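PDB 3TO3: citryl-spermidine/3,4-dihydroxybenzoyl-citryl-spermidine:spermidine ligase from Bacillus anthracis, which catalyses the ATP-dependent condensation of spermidine with citryl-spermidine intermediates on the pathway to the siderophore petrobactin. Local coordinates for residues B[343-349]-B[454-460]; B[381-387]-B[443-448]. One frame throughout, in Å; residues are numbered along the deposited sequence.

Overall arrangement
Both contacts are largely buried and belong to one mixed sheet, in which strands 345-355, 451-457, 443-448 and 383-386 lie next to one another in that order. Contact 1 is the parallel pairing of the first two, contact 2 the antiparallel pairing of the last two, and strands 451-457 and 443-448 bond to each other between them. Contact 2 is nested within the chain loop that contact 1 closes. Each has an apolar middle and a polar, partly exposed end, where Arg343 and Arg454 of contact 1 come near Glu382 of contact 2. At the other end their chemistry diverges: contact 1 runs into the magnesium-binding Asp459, whereas contact 2 finishes in an aromatic contact at Phe387.

Contact 1: residues B[343-349]-B[454-460]; sequences RVILLKE and RIALKDF. With ATP (adenosine-5'-triphosphate), chain E.
Arg454 sets its CG between its own backbone N and carbonyl carbon (chi1 65°) and bends again at chi2 and chi3, which brings its guanidinium to Arg343 O, where strands 345-355 and 451-457 begin their parallel pairing. With that oxygen in the guanidinium plane, Arg454 NE donates a 3.0 Å hydrogen bond to Arg343 O, and NH2 adds a weak one. Arg343 stacks its guanidinium over one face, the two planes 26° apart; weak, long ion pairs to Glu382 probably ease the meeting of like charges. Ile345 covers the opposite face, its CG1 3.7 Å from Arg454 NH2.

Ile345 links to two residues of its neighbour, as parallel strands require: its N bonds to Ile455 O at 2.9 Å, while its O accepts from Leu457 N. Leu347 N to Leu457 O continues the pattern. Ala456 is small enough to let the branched CB of Ile345 come within 3.6 Å of its CB. On the other face two leucines meet by their branch ends, Leu346 CD2 lying 3.6 Å from Leu457 CD1, and helix 315-333 packs on Leu346 and Phe460.

Past Leu347 polar groups take over at the ATP pocket. Asp459, a magnesium-site residue with Gln441 and Asn442, has OD2 2.5 Å from ATP O3B; its OD1 forms salt bridges to Lys299 and Arg371. Arg371 also salt-bridges Glu349 OE2, placed like a second shell, and would offset both negative charges. Glu349 OE2 accepts a hydrogen bond from Phe460 N at 3.0 Å. A water bridges the chains, accepting from Asp459 N at 2.8 Å and donating to Leu347 O and Glu349 OE2.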
ATOM      1  N   ARG B 343     -34.962   4.807  29.354  0.52 55.81           N
ATOM      2  CA  ARG B 343     -35.402   4.068  28.176  0.52 56.81           C
ATOM      3  C   ARG B 343     -34.282   4.007  27.136  0.52 56.80           C
ATOM      4  O   ARG B 343     -34.523   4.047  25.931  0.52 55.74           O
ATOM      5  CB  ARG B 343     -36.679   4.687  27.598  0.52 59.92           C
ATOM      6  CG  ARG B 343     -37.864   4.678  28.572  0.52 56.34           C
ATOM      7  CD  ARG B 343     -38.909   5.707  28.193  0.52 53.31           C
ATOM      8  NE  ARG B 343     -39.172   5.735  26.760  0.52 50.70           N
ATOM      9  CZ  ARG B 343     -39.435   6.844  26.076  0.52 53.31           C
ATOM     10  NH1 ARG B 343     -39.470   8.021  26.695  0.52 54.02           N
ATOM     11  NH2 ARG B 343     -39.670   6.776  24.775  0.52 56.97           N
ATOM     12  N   VAL B 344     -33.056   3.898  27.636  1.00 56.96           N
ATOM     13  CA  VAL B 344     -31.886   3.703  26.813  1.00 57.03           C
ATOM     14  C   VAL B 344     -32.038   2.529  25.849  1.00 50.73           C
ATOM     15  O   VAL B 344     -32.549   1.484  26.221  1.00 58.77           O
ATOM     16  CB  VAL B 344     -30.689   3.397  27.717  1.00 56.42           C
ATOM     17  CG1 VAL B 344     -29.463   3.103  26.878  1.00 58.79           C
ATOM     18  CG2 VAL B 344     -30.443   4.574  28.649  1.00 52.58           C
ATOM     19  N   ILE B 345     -31.603   2.715  24.603  1.00 46.72           N
ATOM     20  CA  ILE B 345     -31.595   1.648  23.605  1.00 45.13           C
ATOM     21  C   ILE B 345     -30.162   1.155  23.462  1.00 43.84           C
ATOM     22  O   ILE B 345     -29.266   1.968  23.337  1.00 45.29           O
ATOM     23  CB  ILE B 345     -32.007   2.186  22.242  1.00 46.64           C
ATOM     24  CG1 ILE B 345     -33.410   2.763  22.299  1.00 44.41           C
ATOM     25  CG2 ILE B 345     -31.879   1.115  21.149  1.00 39.74           C
ATOM     26  CD1 ILE B 345     -33.653   3.747  21.174  1.00 46.30           C
ATOM     27  N   LEU B 346     -29.933  -0.156  23.520  1.00 47.74           N
ATOM     28  CA  LEU B 346     -28.605  -0.698  23.186  1.00 53.20           C
ATOM     29  C   LEU B 346     -28.722  -1.495  21.897  1.00 49.44           C
ATOM     30  O   LEU B 346     -29.417  -2.496  21.883  1.00 50.17           O
ATOM     31  CB  LEU B 346     -28.091  -1.603  24.301  1.00 48.64           C
ATOM     32  CG  LEU B 346     -27.912  -0.950  25.667  1.00 52.91           C
ATOM     33  CD1 LEU B 346     -27.324  -1.961  26.600  1.00 55.96           C
ATOM     34  CD2 LEU B 346     -27.025   0.246  25.606  1.00 55.06           C
ATOM     35  N   LEU B 347     -28.088  -1.073  20.804  1.00 43.70           N
ATOM     36  CA  LEU B 347     -28.283  -1.850  19.576  1.00 49.13           C
ATOM     37  C   LEU B 347     -27.378  -3.075  19.729  1.00 50.83           C
ATOM     38  O   LEU B 347     -26.142  -2.971  19.743  1.00 47.71           O
ATOM     39  CB  LEU B 347     -27.878  -1.042  18.340  1.00 45.60           C
ATOM     40  CG  LEU B 347     -28.628   0.271  18.163  1.00 49.90           C
ATOM     41  CD1 LEU B 347     -28.067   1.043  17.000  1.00 37.73           C
ATOM     42  CD2 LEU B 347     -30.153  -0.006  17.979  1.00 41.42           C
ATOM     43  N   LYS B 348     -27.997  -4.247  19.798  1.00 39.85           N
ATOM     44  CA  LYS B 348     -27.271  -5.422  20.221  1.00 44.29           C
ATOM     45  C   LYS B 348     -26.459  -5.948  19.050  1.00 47.49           C
ATOM     46  O   LYS B 348     -26.982  -6.026  17.935  1.00 43.70           O
ATOM     47  CB  LYS B 348     -28.222  -6.502  20.747  1.00 41.77           C
ATOM     48  CG  LYS B 348     -28.936  -6.154  22.057  1.00 51.80           C
ATOM     49  CD  LYS B 348     -29.808  -7.342  22.533  1.00 64.79           C
ATOM     50  CE  LYS B 348     -30.978  -6.912  23.457  1.00109.14           C
ATOM     51  NZ  LYS B 348     -32.192  -6.337  22.770  1.00102.28           N
ATOM     52  N   GLU B 349     -25.203  -6.323  19.307  1.00 42.52           N
ATOM     53  CA  GLU B 349     -24.448  -7.016  18.294  1.00 42.15           C
ATOM     54  C   GLU B 349     -24.777  -8.457  18.652  1.00 45.79           C
ATOM     55  O   GLU B 349     -24.116  -9.065  19.478  1.00 48.76           O
ATOM     56  CB  GLU B 349     -22.953  -6.685  18.557  1.00 36.15           C
ATOM     57  CG  GLU B 349     -22.606  -5.193  18.181  1.00 45.15           C
ATOM     58  CD  GLU B 349     -21.424  -4.548  18.921  1.00 52.45           C
ATOM     59  OE1 GLU B 349     -20.598  -5.209  19.584  1.00 58.78           O
ATOM     60  OE2 GLU B 349     -21.309  -3.322  18.840  1.00 64.95           O
ATOM     61  N   ARG B 454     -34.589  10.065  23.977  1.00 42.42           N
ATOM     62  CA  ARG B 454     -33.804   8.999  24.566  1.00 41.44           C
ATOM     63  C   ARG B 454     -32.528   8.770  23.735  1.00 50.77           C
ATOM     64  O   ARG B 454     -32.391   9.313  22.628  1.00 49.91           O
ATOM     65  CB  ARG B 454     -34.664   7.724  24.688  1.00 51.38           C
ATOM     66  CG  ARG B 454     -35.096   7.145  23.341  1.00 50.58           C
ATOM     67  CD  ARG B 454     -36.448   6.492  23.420  1.00 55.20           C
ATOM     68  NE  ARG B 454     -36.383   5.106  23.871  1.00 62.89           N
ATOM     69  CZ  ARG B 454     -36.940   4.083  23.234  1.00 62.14           C
ATOM     70  NH1 ARG B 454     -37.599   4.273  22.095  1.00 61.92           N
ATOM     71  NH2 ARG B 454     -36.829   2.868  23.736  1.00 59.92           N
ATOM     72  N   ILE B 455     -31.580   8.016  24.300  1.00 46.39           N
ATOM     73  CA  ILE B 455     -30.309   7.720  23.645  1.00 45.24           C
ATOM     74  C   ILE B 455     -30.159   6.244  23.206  1.00 49.33           C
ATOM     75  O   ILE B 455     -30.640   5.320  23.871  1.00 51.50           O
ATOM     76  CB  ILE B 455     -29.132   8.119  24.553  1.00 50.06           C
ATOM     77  CG1 ILE B 455     -27.905   8.407  23.708  1.00 46.54           C
ATOM     78  CG2 ILE B 455     -28.857   7.066  25.605  1.00 40.61           C
ATOM     79  CD1 ILE B 455     -28.179   9.496  22.668  1.00 53.29           C
ATOM     80  N   ALA B 456     -29.502   6.019  22.077  1.00 47.98           N
ATOM     81  CA  ALA B 456     -29.241   4.656  21.619  1.00 44.83           C
ATOM     82  C   ALA B 456     -27.749   4.523  21.496  1.00 44.54           C
ATOM     83  O   ALA B 456     -27.095   5.441  21.021  1.00 49.03           O
ATOM     84  CB  ALA B 456     -29.889   4.398  20.290  1.00 43.94           C
ATOM     85  N   LEU B 457     -27.202   3.402  21.952  1.00 44.74           N
ATOM     86  CA  LEU B 457     -25.749   3.233  22.006  1.00 44.17           C
ATOM     87  C   LEU B 457     -25.359   2.052  21.159  1.00 40.83           C
ATOM     88  O   LEU B 457     -26.130   1.098  21.011  1.00 46.35           O
ATOM     89  CB  LEU B 457     -25.277   3.045  23.445  1.00 44.86           C
ATOM     90  CG  LEU B 457     -25.728   4.158  24.394  1.00 45.66           C
ATOM     91  CD1 LEU B 457     -25.854   3.633  25.800  1.00 53.13           C
ATOM     92  CD2 LEU B 457     -24.764   5.330  24.321  1.00 38.73           C
ATOM     93  N   LYS B 458     -24.185   2.129  20.559  1.00 36.83           N
ATOM     94  CA  LYS B 458     -23.708   1.050  19.700  1.00 42.10           C
ATOM     95  C   LYS B 458     -22.194   0.939  19.807  1.00 46.10           C
ATOM     96  O   LYS B 458     -21.568   1.759  20.488  1.00 44.65           O
ATOM     97  CB  LYS B 458     -24.136   1.265  18.244  1.00 38.12           C
ATOM     98  CG  LYS B 458     -23.726   2.620  17.615  1.00 38.42           C
ATOM     99  CD  LYS B 458     -24.214   2.637  16.147  1.00 47.92           C
ATOM    100  CE  LYS B 458     -23.685   3.850  15.337  1.00 43.98           C
ATOM    101  NZ  LYS B 458     -22.199   3.778  15.109  1.00 52.64           N
ATOM    102  N   ASP B 459     -21.640  -0.050  19.094  1.00 45.43           N
ATOM    103  CA  ASP B 459     -20.221  -0.402  19.108  1.00 54.49           C
ATOM    104  C   ASP B 459     -19.641  -0.712  20.493  1.00 54.62           C
ATOM    105  O   ASP B 459     -18.852   0.071  21.027  1.00 62.09           O
ATOM    106  CB  ASP B 459     -19.382   0.669  18.399  1.00 72.57           C
ATOM    107  CG  ASP B 459     -19.516   0.608  16.884  1.00 89.94           C
ATOM    108  OD1 ASP B 459     -19.593  -0.511  16.329  1.00 94.42           O
ATOM    109  OD2 ASP B 459     -19.563   1.683  16.245  1.00102.10           O
ATOM    110  N   PHE B 460     -20.090  -1.819  21.080  1.00 52.81           N
ATOM    111  CA  PHE B 460     -19.581  -2.404  22.344  1.00 47.38           C
ATOM    112  C   PHE B 460     -18.351  -3.310  22.232  1.00 51.83           C
ATOM    113  O   PHE B 460     -17.511  -3.367  23.125  1.00 50.62           O
ATOM    114  CB  PHE B 460     -20.722  -3.164  23.035  1.00 43.76           C
ATOM    115  CG  PHE B 460     -22.011  -2.410  22.994  1.00 44.53           C
ATOM    116  CD1 PHE B 460     -22.043  -1.089  23.411  1.00 35.55           C
ATOM    117  CD2 PHE B 460     -23.160  -2.979  22.459  1.00 44.82           C
ATOM    118  CE1 PHE B 460     -23.232  -0.368  23.361  1.00 45.60           C
ATOM    119  CE2 PHE B 460     -24.342  -2.256  22.386  1.00 47.47           C
ATOM    120  CZ  PHE B 460     -24.382  -0.952  22.833  1.00 41.02           C
TER
HETATM  121  PB  ATP E 617     -16.794   1.560  13.632  0.71 84.11           P
HETATM  122  O1B ATP E 617     -16.688   0.818  12.323  0.71 79.96           O
HETATM  123  O2B ATP E 617     -15.992   0.842  14.685  0.71 83.35           O
HETATM  124  O3B ATP E 617     -18.306   1.676  14.050  0.71 56.14           O
HETATM  125  PA  ATP E 617     -14.801   3.330  13.099  0.71113.19           P
HETATM  126  O1A ATP E 617     -14.243   2.160  12.313  0.71110.20           O
HETATM  127  O2A ATP E 617     -13.996   3.628  14.359  0.71109.54           O
HETATM  128  O3A ATP E 617     -16.272   3.028  13.499  0.71129.61           O
HETATM  129  O5' ATP E 617     -14.775   4.579  12.147  0.71126.49           O
HETATM  130  C5' ATP E 617     -15.709   5.585  12.272  0.71119.91           C
HETATM  131  C4' ATP E 617     -15.396   6.830  11.658  0.71113.13           C
HETATM  132  O4' ATP E 617     -16.210   7.895  12.257  0.71106.95           O
HETATM  133  C3' ATP E 617     -13.985   7.200  11.916  0.71112.13           C
HETATM  134  O3' ATP E 617     -13.311   7.345  10.726  0.71113.31           O
HETATM  135  C2' ATP E 617     -14.054   8.477  12.648  0.71105.73           C
HETATM  136  O2' ATP E 617     -13.032   9.305  12.284  0.71100.76           O
HETATM  137  C1' ATP E 617     -15.377   9.014  12.221  0.71102.06           C
HETATM  138  N9  ATP E 617     -15.891  10.104  13.006  0.71 90.74           N
HETATM  139  C8  ATP E 617     -16.335  11.262  12.487  0.71 80.07           C
HETATM  140  N7  ATP E 617     -16.740  12.039  13.501  0.71 77.72           N
HETATM  141  C5  ATP E 617     -16.566  11.380  14.668  0.71 82.29           C
HETATM  142  C6  ATP E 617     -16.820  11.712  16.007  0.71 77.09           C
HETATM  143  N6  ATP E 617     -17.377  12.997  16.324  0.71 73.57           N
HETATM  144  N1  ATP E 617     -16.530  10.812  16.975  0.71 77.65           N
HETATM  145  C2  ATP E 617     -16.004   9.610  16.658  0.71 82.60           C
HETATM  146  N3  ATP E 617     -15.746   9.262  15.377  0.71 87.43           N
HETATM  147  C4  ATP E 617     -16.016  10.124  14.361  0.71 88.61           C
HETATM  148  O   HOH W   1     -23.731  -1.873  18.954  1.00 52.11           O

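Contact 2: residues B[381-387]-B[443-448]; sequences QEDAVPF and MILVHK
Antiparallel beta pairing joins strand 383-386 to strand 443-448 in the mixed sheet of the ATP-binding region. Asp383 with His447 and Val385 with Leu445 are hydrogen-bonded pairs, closed by bonds such as His447 N to Asp383 O, 2.8 Å. Pro386 suits its non-hydrogen-bonded position opposite Ile444, where no N-H is asked of it.

Alternate residues serve opposite faces. On one, the small Ala384 brings its CB within 3.7 Å of Ile444 CG2, and Tyr150 of helix 150-156 covers both. On the other, Val385 and Leu445 run alongside each other, Val385 CG1 3.9 Å from Leu445 CB. With chi1 at 68°, the His447 ring folds back over the partner strand, one face above Asp383 O. Gly450 N hydrogen-bonds to His447 ND1, and a water in the ring plane joins His447 NE2 to Ala384 O, so both ring nitrogens of this buried histidine are engaged.

At the end nearer the ATP-binding Tyr391, Phe387 N bonds to Met443 O and helix 502-528 packs on both side chains. Met443, a selenomethionine, makes a Met-aromatic contact through SE, 4.6 Å above the Phe387 ring centroid; bent at its last torsion (66°), it also sets CE over that face in a CH-pi contact, 4.0 Å from the centroid.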
ATOM      1  N   GLN B 381     -43.741   8.532  16.060  1.00 74.79           N
ATOM      2  CA  GLN B 381     -43.364   9.904  15.739  1.00 76.85           C
ATOM      3  C   GLN B 381     -41.875  10.216  15.908  1.00 72.85           C
ATOM      4  O   GLN B 381     -41.440  11.328  15.626  1.00 75.24           O
ATOM      5  CB  GLN B 381     -44.205  10.890  16.541  1.00 88.26           C
ATOM      6  CG  GLN B 381     -45.689  10.814  16.235  1.00 98.94           C
ATOM      7  CD  GLN B 381     -46.514  11.400  17.352  1.00108.01           C
ATOM      8  OE1 GLN B 381     -46.667  10.785  18.408  1.00111.07           O
ATOM      9  NE2 GLN B 381     -47.034  12.605  17.140  1.00109.29           N
ATOM     10  N   GLU B 382     -41.095   9.239  16.362  1.00 67.42           N
ATOM     11  CA  GLU B 382     -39.683   9.470  16.668  1.00 62.35           C
ATOM     12  C   GLU B 382     -38.798   9.411  15.420  1.00 57.38           C
ATOM     13  O   GLU B 382     -39.059   8.643  14.520  1.00 65.90           O
ATOM     14  CB  GLU B 382     -39.204   8.463  17.725  1.00 57.84           C
ATOM     15  CG  GLU B 382     -39.983   8.536  19.033  1.00 60.34           C
ATOM     16  CD  GLU B 382     -39.520   7.549  20.116  1.00 71.54           C
ATOM     17  OE1 GLU B 382     -38.892   6.494  19.824  1.00 62.52           O
ATOM     18  OE2 GLU B 382     -39.813   7.849  21.295  1.00 84.91           O
ATOM     19  N   ASP B 383     -37.766  10.243  15.353  1.00 61.16           N
ATOM     20  CA  ASP B 383     -36.671  10.019  14.395  1.00 57.90           C
ATOM     21  C   ASP B 383     -35.334  10.010  15.146  1.00 49.72           C
ATOM     22  O   ASP B 383     -35.309  10.084  16.382  1.00 50.71           O
ATOM     23  CB  ASP B 383     -36.661  11.054  13.256  1.00 69.95           C
ATOM     24  CG  ASP B 383     -36.170  10.463  11.911  1.00 80.64           C
ATOM     25  OD1 ASP B 383     -35.356   9.487  11.901  1.00 67.84           O
ATOM     26  OD2 ASP B 383     -36.614  10.982  10.860  1.00 88.92           O
ATOM     27  N   ALA B 384     -34.227   9.913  14.418  1.00 36.55           N
ATOM     28  CA  ALA B 384     -32.940   9.720  15.063  1.00 42.37           C
ATOM     29  C   ALA B 384     -31.866  10.452  14.308  1.00 44.98           C
ATOM     30  O   ALA B 384     -31.923  10.559  13.090  1.00 45.11           O
ATOM     31  CB  ALA B 384     -32.588   8.217  15.139  1.00 39.47           C
ATOM     32  N   VAL B 385     -30.870  10.933  15.036  1.00 42.07           N
ATOM     33  CA  VAL B 385     -29.748  11.601  14.412  1.00 43.35           C
ATOM     34  C   VAL B 385     -28.470  11.072  15.066  1.00 35.21           C
ATOM     35  O   VAL B 385     -28.425  10.884  16.271  1.00 43.82           O
ATOM     36  CB  VAL B 385     -29.883  13.176  14.567  1.00 45.20           C
ATOM     37  CG1 VAL B 385     -30.093  13.560  16.003  1.00 42.57           C
ATOM     38  CG2 VAL B 385     -28.663  13.877  14.060  1.00 51.62           C
ATOM     39  N   PRO B 386     -27.418  10.851  14.271  1.00 38.89           N
ATOM     40  CA  PRO B 386     -26.121  10.498  14.863  1.00 36.19           C
ATOM     41  C   PRO B 386     -25.642  11.586  15.799  1.00 42.40           C
ATOM     42  O   PRO B 386     -25.787  12.770  15.497  1.00 47.55           O
ATOM     43  CB  PRO B 386     -25.181  10.403  13.661  1.00 31.17           C
ATOM     44  CG  PRO B 386     -25.963  10.865  12.469  1.00 38.08           C
ATOM     45  CD  PRO B 386     -27.413  10.768  12.803  1.00 45.85           C
ATOM     46  N   PHE B 387     -25.053  11.202  16.918  1.00 39.93           N
ATOM     47  CA  PHE B 387     -24.800  12.175  17.961  1.00 36.75           C
ATOM     48  C   PHE B 387     -23.824  13.275  17.533  1.00 41.23           C
ATOM     49  O   PHE B 387     -24.040  14.433  17.851  1.00 40.46           O
ATOM     50  CB  PHE B 387     -24.399  11.497  19.261  1.00 37.34           C
ATOM     51  CG  PHE B 387     -24.476  12.387  20.464  1.00 39.25           C
ATOM     52  CD1 PHE B 387     -25.631  12.459  21.207  1.00 37.16           C
ATOM     53  CD2 PHE B 387     -23.392  13.159  20.844  1.00 37.64           C
ATOM     54  CE1 PHE B 387     -25.698  13.263  22.334  1.00 40.64           C
ATOM     55  CE2 PHE B 387     -23.463  13.964  21.950  1.00 43.38           C
ATOM     56  CZ  PHE B 387     -24.617  14.009  22.705  1.00 38.04           C
HETATM   57  N   MSE B 443     -23.142   6.957  19.492  1.00 36.95           N
HETATM   58  CA  MSE B 443     -24.336   7.426  20.153  1.00 40.70           C
HETATM   59  C   MSE B 443     -25.307   7.954  19.121  1.00 42.24           C
HETATM   60  O   MSE B 443     -24.926   8.627  18.166  1.00 40.82           O
HETATM   61  CB  MSE B 443     -23.989   8.527  21.155  1.00 36.43           C
HETATM   62  CG  MSE B 443     -23.192   8.054  22.356  1.00 38.39           C
HETATM   63 SE   MSE B 443     -22.566   9.519  23.550  0.73 56.55          SE
HETATM   64  CE  MSE B 443     -24.265  10.174  24.231  1.00 34.13           C
ATOM     65  N   ILE B 444     -26.571   7.647  19.335  1.00 43.43           N
ATOM     66  CA  ILE B 444     -27.635   8.085  18.459  1.00 40.54           C
ATOM     67  C   ILE B 444     -28.702   8.785  19.269  1.00 43.91           C
ATOM     68  O   ILE B 444     -29.264   8.192  20.183  1.00 50.18           O
ATOM     69  CB  ILE B 444     -28.233   6.883  17.713  1.00 42.54           C
ATOM     70  CG1 ILE B 444     -27.122   6.208  16.902  1.00 40.35           C
ATOM     71  CG2 ILE B 444     -29.381   7.339  16.822  1.00 42.09           C
ATOM     72  CD1 ILE B 444     -27.567   5.030  16.098  1.00 44.69           C
ATOM     73  N   LEU B 445     -28.983  10.052  18.964  1.00 42.98           N
ATOM     74  CA  LEU B 445     -30.088  10.726  19.659  1.00 40.68           C
ATOM     75  C   LEU B 445     -31.405  10.375  19.017  1.00 43.53           C
ATOM     76  O   LEU B 445     -31.565  10.532  17.810  1.00 51.81           O
ATOM     77  CB  LEU B 445     -29.930  12.245  19.680  1.00 39.16           C
ATOM     78  CG  LEU B 445     -31.068  13.013  20.363  1.00 39.08           C
ATOM     79  CD1 LEU B 445     -31.037  12.796  21.871  1.00 33.98           C
ATOM     80  CD2 LEU B 445     -30.942  14.507  20.047  1.00 38.63           C
ATOM     81  N   VAL B 446     -32.336   9.864  19.816  1.00 41.96           N
ATOM     82  CA  VAL B 446     -33.704   9.697  19.359  1.00 46.46           C
ATOM     83  C   VAL B 446     -34.509  10.923  19.787  1.00 49.80           C
ATOM     84  O   VAL B 446     -34.432  11.363  20.936  1.00 50.69           O
ATOM     85  CB  VAL B 446     -34.335   8.449  19.944  1.00 48.49           C
ATOM     86  CG1 VAL B 446     -35.781   8.297  19.446  1.00 42.87           C
ATOM     87  CG2 VAL B 446     -33.511   7.250  19.560  1.00 43.05           C
ATOM     88  N   HIS B 447     -35.255  11.499  18.855  1.00 45.62           N
ATOM     89  CA  HIS B 447     -35.898  12.777  19.118  1.00 43.20           C
ATOM     90  C   HIS B 447     -37.288  12.809  18.505  1.00 48.86           C
ATOM     91  O   HIS B 447     -37.631  11.981  17.647  1.00 50.76           O
ATOM     92  CB  HIS B 447     -35.050  13.917  18.544  1.00 48.21           C
ATOM     93  CG  HIS B 447     -35.007  13.931  17.046  1.00 47.44           C
ATOM     94  ND1 HIS B 447     -36.021  14.468  16.279  1.00 43.89           N
ATOM     95  CD2 HIS B 447     -34.083  13.459  16.171  1.00 43.44           C
ATOM     96  CE1 HIS B 447     -35.724  14.324  14.997  1.00 48.40           C
ATOM     97  NE2 HIS B 447     -34.559  13.708  14.905  1.00 46.79           N
ATOM     98  N   LYS B 448     -38.109  13.753  18.945  1.00 51.08           N
ATOM     99  CA  LYS B 448     -39.420  13.923  18.319  1.00 55.70           C
ATOM    100  C   LYS B 448     -39.465  15.346  17.781  1.00 58.43           C
ATOM    101  O   LYS B 448     -39.557  16.327  18.546  1.00 51.44           O
ATOM    102  CB  LYS B 448     -40.508  13.679  19.368  1.00 63.99           C
ATOM    103  CG  LYS B 448     -41.894  13.521  18.830  1.00 77.58           C
ATOM    104  CD  LYS B 448     -42.789  12.914  19.900  1.00 92.45           C
ATOM    105  CE  LYS B 448     -42.103  11.720  20.584  1.00 99.39           C
ATOM    106  NZ  LYS B 448     -43.019  10.532  20.727  1.00107.09           N
TER
HETATM  107  O   HOH W   2     -43.914   7.783  19.209  1.00 64.16           O
HETATM  108  O   HOH W   3     -33.955  12.625  12.242  1.00 53.53           O